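Local structure of Cg9734-pa (Drosophila melanogaster, 2BK9) at residues A56-R59 with A60-R64. The protein is a haem-binding globin whose iron is held between two histidines, and probably carries oxygen, with a possible peroxidase activity. The protein carries 1 engineered substitution. Residues are numbered along the deposited sequence; the frame is centred on the assembly and turned at random. Where two conformers were deposited one is given.
Sequences ARFR and AHAGR. With HEM (protoporphyrin IX containing Fe), chain B.
His-61 hangs on the carbonyl of Arg-57 one turn back, its N 3.1 Å from that O, in the first turns of helix 56-75, the distal helix (helix E) of the globin fold. It is one of the ordinary i to i+4 bonds of the helix that carries the imidazole. From the backbone outward, CB lies 3.9 Å from Phe-58 O, still against the helix. With CG anti to the backbone N (chi1 -166°), the ring leaves the helix; CD2 sits above the gap between haem NA and ND, CE1 above that between NB and NC, and the imidazole plane runs along the line of meso carbons CHA and CHC. NE2 itself binds the iron at 2.0 Å. His-96 supplies the other axial ligand, giving the bishistidyl hexacoordination of this globin; histidine suits the place because a ring nitrogen can coordinate iron directly. Phe-42 packs edge-to-face with the imidazole.

Phe-58 turns its apolar ring into the interior, against Leu-28 and Phe-32 of helix 20-34. One turn on, small Ala-62 fits beside it, its CB meeting the ring obliquely at CE2, 4.3 Å away. Their backbones are joined by a nearly straight bond from Ala-62 N to Phe-58 O (N-H...O 169°). Gly-63, bonded through N to Arg-59 O, has no side chain to crowd that carbonyl.

The arginines suit the exposed flanks, where long aliphatic chains can carry charge outward. In one of two conformers, hence less certainly, Arg-59 bends at chi3 (-60°), laying one guanidinium face near Ala-56 CA, while NH1 bonds to Ser-53 O. Arg-64 instead runs extended from CG to NE beside the haem: its CD lies 3.6 Å from haem C3A, and one guanidinium face receives the propionate carbon CAA, 3.7 Å above the plane and offset toward the rim.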
ATOM      1  N   ALA A  56      -3.373  17.430  -7.064  1.00  5.90           N
ATOM      2  CA  ALA A  56      -2.071  17.378  -6.420  1.00  6.56           C
ATOM      3  C   ALA A  56      -2.053  16.581  -5.111  1.00  6.59           C
ATOM      4  O   ALA A  56      -1.093  15.869  -4.831  1.00  6.50           O
ATOM      5  CB  ALA A  56      -1.545  18.793  -6.205  1.00  7.19           C
ATOM      6  N   ARG A  57      -3.118  16.687  -4.340  1.00  6.13           N
ATOM      7  CA  ARG A  57      -3.176  15.937  -3.116  1.00  6.43           C
ATOM      8  C   ARG A  57      -3.403  14.457  -3.372  1.00  5.85           C
ATOM      9  O   ARG A  57      -2.880  13.621  -2.648  1.00  5.95           O
ATOM     10  CB  ARG A  57      -4.199  16.566  -2.184  1.00  7.79           C
ATOM     11  CG  ARG A  57      -3.683  17.869  -1.607  1.00 11.43           C
ATOM     12  CD  ARG A  57      -4.630  18.515  -0.622  1.00 13.56           C
ATOM     13  NE  ARG A  57      -3.955  19.609   0.086  1.00 18.68           N
ATOM     14  CZ  ARG A  57      -3.623  20.781  -0.438  1.00 21.42           C
ATOM     15  NH1 ARG A  57      -3.953  21.093  -1.671  1.00 24.60           N
ATOM     16  NH2 ARG A  57      -2.965  21.695   0.295  1.00 22.94           N
ATOM     17  N   PHE A  58      -4.202  14.114  -4.377  1.00  5.44           N
ATOM     18  CA  PHE A  58      -4.283  12.740  -4.789  1.00  5.24           C
ATOM     19  C   PHE A  58      -2.913  12.213  -5.152  1.00  5.31           C
ATOM     20  O   PHE A  58      -2.497  11.141  -4.722  1.00  5.88           O
ATOM     21  CB  PHE A  58      -5.247  12.623  -5.960  1.00  5.32           C
ATOM     22  CG  PHE A  58      -5.298  11.257  -6.585  1.00  4.41           C
ATOM     23  CD1 PHE A  58      -6.300  10.354  -6.288  1.00  5.51           C
ATOM     24  CD2 PHE A  58      -4.353  10.881  -7.511  1.00  5.28           C
ATOM     25  CE1 PHE A  58      -6.319   9.117  -6.878  1.00  6.29           C
ATOM     26  CE2 PHE A  58      -4.372   9.627  -8.085  1.00  5.95           C
ATOM     27  CZ  PHE A  58      -5.399   8.753  -7.789  1.00  5.52           C
ATOM     28  N   ARG A  59      -2.188  12.979  -5.951  1.00  5.33           N
ATOM     29  CA  ARG A  59      -0.858  12.559  -6.400  1.00  6.10           C
ATOM     30  C   ARG A  59       0.099  12.365  -5.231  1.00  6.24           C
ATOM     31  O   ARG A  59       0.878  11.432  -5.235  1.00  7.24           O
ATOM     32  CB  ARG A  59      -0.302  13.564  -7.395  0.50  6.71           C
ATOM     33  CG  ARG A  59      -0.824  13.347  -8.771  0.50  8.92           C
ATOM     34  CD  ARG A  59       0.108  13.861  -9.852  0.50  9.89           C
ATOM     35  NE  ARG A  59       0.297  15.279  -9.647  0.50 11.73           N
ATOM     36  CZ  ARG A  59      -0.557  16.215 -10.050  0.50 11.36           C
ATOM     37  NH1 ARG A  59      -1.650  15.902 -10.717  0.50 13.51           N
ATOM     38  NH2 ARG A  59      -0.336  17.486  -9.785  0.50 12.24           N
ATOM     39  N   ALA A  60      -0.016  13.223  -4.223  1.00  6.20           N
ATOM     40  CA  ALA A  60       0.829  13.100  -3.079  1.00  6.71           C
ATOM     41  C   ALA A  60       0.547  11.789  -2.339  1.00  6.46           C
ATOM     42  O   ALA A  60       1.468  11.115  -1.925  1.00  7.68           O
ATOM     43  CB  ALA A  60       0.609  14.303  -2.164  1.00  7.53           C
ATOM     44  N   HIS A  61      -0.724  11.445  -2.142  1.00  5.90           N
ATOM     45  CA  HIS A  61      -1.019  10.206  -1.425  1.00  6.17           C
ATOM     46  C   HIS A  61      -0.637   8.979  -2.243  1.00  6.31           C
ATOM     47  O   HIS A  61      -0.130   8.001  -1.719  1.00  6.84           O
ATOM     48  CB  HIS A  61      -2.497  10.141  -0.987  1.00  6.61           C
ATOM     49  CG  HIS A  61      -2.753   9.076   0.023  1.00  6.66           C
ATOM     50  ND1 HIS A  61      -3.131   7.796  -0.296  1.00  9.22           N
ATOM     51  CD2 HIS A  61      -2.650   9.092   1.369  1.00  5.83           C
ATOM     52  CE1 HIS A  61      -3.229   7.084   0.820  1.00  8.39           C
ATOM     53  NE2 HIS A  61      -2.956   7.848   1.847  1.00  6.06           N
ATOM     54  N   ALA A  62      -0.910   9.046  -3.556  1.00  6.21           N
ATOM     55  CA  ALA A  62      -0.544   7.963  -4.429  1.00  7.08           C
ATOM     56  C   ALA A  62       0.963   7.681  -4.341  1.00  7.72           C
ATOM     57  O   ALA A  62       1.428   6.540  -4.292  1.00  7.66           O
ATOM     58  CB  ALA A  62      -0.997   8.298  -5.835  1.00  7.67           C
ATOM     59  N   GLY A  63       1.733   8.752  -4.396  1.00  8.63           N
ATOM     60  CA  GLY A  63       3.188   8.674  -4.327  1.00 10.25           C
ATOM     61  C   GLY A  63       3.667   8.178  -2.979  1.00  8.43           C
ATOM     62  O   GLY A  63       4.647   7.410  -2.923  1.00 10.57           O
ATOM     63  N   ARG A  64       2.978   8.532  -1.896  1.00  9.34           N
ATOM     64  CA  ARG A  64       3.306   8.023  -0.579  1.00  9.24           C
ATOM     65  C   ARG A  64       3.167   6.534  -0.521  1.00  8.46           C
ATOM     66  O   ARG A  64       3.987   5.872   0.090  1.00  8.57           O
ATOM     67  CB  ARG A  64       2.418   8.670   0.491  1.00  9.73           C
ATOM     68  CG  ARG A  64       2.893  10.093   0.905  1.00 12.21           C
ATOM     69  CD  ARG A  64       1.912  10.895   1.748  1.00 12.63           C
ATOM     70  NE  ARG A  64       2.581  12.079   2.299  1.00 14.83           N
ATOM     71  CZ  ARG A  64       2.217  13.333   2.141  1.00 18.88           C
ATOM     72  NH1 ARG A  64       1.105  13.668   1.528  1.00 19.95           N
ATOM     73  NH2 ARG A  64       2.970  14.269   2.686  1.00 20.41           N
TER
HETATM   74  CHA HEM B1154      -2.344  10.477   4.732  1.00  7.27           C
HETATM   75  CHB HEM B1154       0.388   6.671   3.650  1.00  6.82           C
HETATM   76  CHC HEM B1154      -3.581   4.067   3.254  1.00  6.37           C
HETATM   77  CHD HEM B1154      -6.307   7.931   3.873  1.00  5.75           C
HETATM   78  C1A HEM B1154      -1.272   9.646   4.541  1.00  7.00           C
HETATM   79  C2A HEM B1154       0.124   9.996   4.809  1.00  8.47           C
HETATM   80  C3A HEM B1154       0.909   8.931   4.530  1.00  7.51           C
HETATM   81  C4A HEM B1154       0.014   7.920   4.045  1.00  6.82           C
HETATM   82  CMA HEM B1154       2.433   8.731   4.632  1.00  8.52           C
HETATM   83  CAA HEM B1154       0.564  11.365   5.341  1.00  9.39           C
HETATM   84  CBA HEM B1154       0.284  11.479   6.840  1.00  9.16           C
HETATM   85  CGA HEM B1154       0.626  12.891   7.235  1.00 11.81           C
HETATM   86  O1A HEM B1154      -0.199  13.822   6.993  1.00 14.89           O
HETATM   87  O2A HEM B1154       1.713  13.091   7.801  1.00 13.82           O
HETATM   88  C1B HEM B1154      -0.458   5.620   3.386  1.00  6.44           C
HETATM   89  C2B HEM B1154      -0.019   4.274   3.151  1.00  6.29           C
HETATM   90  C3B HEM B1154      -1.143   3.540   3.041  1.00  6.01           C
HETATM   91  C4B HEM B1154      -2.269   4.395   3.263  1.00  5.12           C
HETATM   92  CMB HEM B1154       1.419   3.850   3.043  1.00  7.17           C
HETATM   93  CAB HEM B1154      -1.273   2.076   2.869  1.00  7.68           C
HETATM   94  CBB HEM B1154      -0.442   1.302   2.195  1.00  9.81           C
HETATM   95  C1C HEM B1154      -4.677   4.861   3.392  1.00  5.89           C
HETATM   96  C2C HEM B1154      -6.074   4.443   3.362  1.00  5.96           C
HETATM   97  C3C HEM B1154      -6.841   5.527   3.470  1.00  6.21           C
HETATM   98  C4C HEM B1154      -5.952   6.650   3.616  1.00  5.69           C
HETATM   99  CMC HEM B1154      -6.524   2.988   3.242  1.00  7.09           C
HETATM  100  CAC HEM B1154      -8.347   5.522   3.454  1.00  6.24           C
HETATM  101  CBC HEM B1154      -9.147   6.487   3.053  1.00  8.10           C
HETATM  102  C1D HEM B1154      -5.489   8.977   4.142  1.00  5.69           C
HETATM  103  C2D HEM B1154      -5.913  10.261   4.507  1.00  6.60           C
HETATM  104  C3D HEM B1154      -4.745  11.034   4.751  1.00  7.40           C
HETATM  105  C4D HEM B1154      -3.651  10.125   4.538  1.00  6.73           C
HETATM  106  CMD HEM B1154      -7.350  10.748   4.564  1.00  7.20           C
HETATM  107  CAD HEM B1154      -4.716  12.479   5.173  1.00  7.90           C
HETATM  108  CBD HEM B1154      -4.838  13.404   4.002  1.00  8.24           C
HETATM  109  CGD HEM B1154      -4.841  14.852   4.377  1.00 10.39           C
HETATM  110  O1D HEM B1154      -5.097  15.707   3.497  1.00 12.81           O
HETATM  111  O2D HEM B1154      -4.580  15.173   5.567  1.00 11.50           O
HETATM  112  NA  HEM B1154      -1.311   8.362   4.107  1.00  6.20           N
HETATM  113  NB  HEM B1154      -1.855   5.688   3.451  1.00  5.44           N
HETATM  114  NC  HEM B1154      -4.632   6.222   3.554  1.00  5.70           N
HETATM  115  ND  HEM B1154      -4.113   8.903   4.178  1.00  6.51           N
HETATM  116 FE   HEM B1154      -2.969   7.322   3.798  1.00  5.51          FE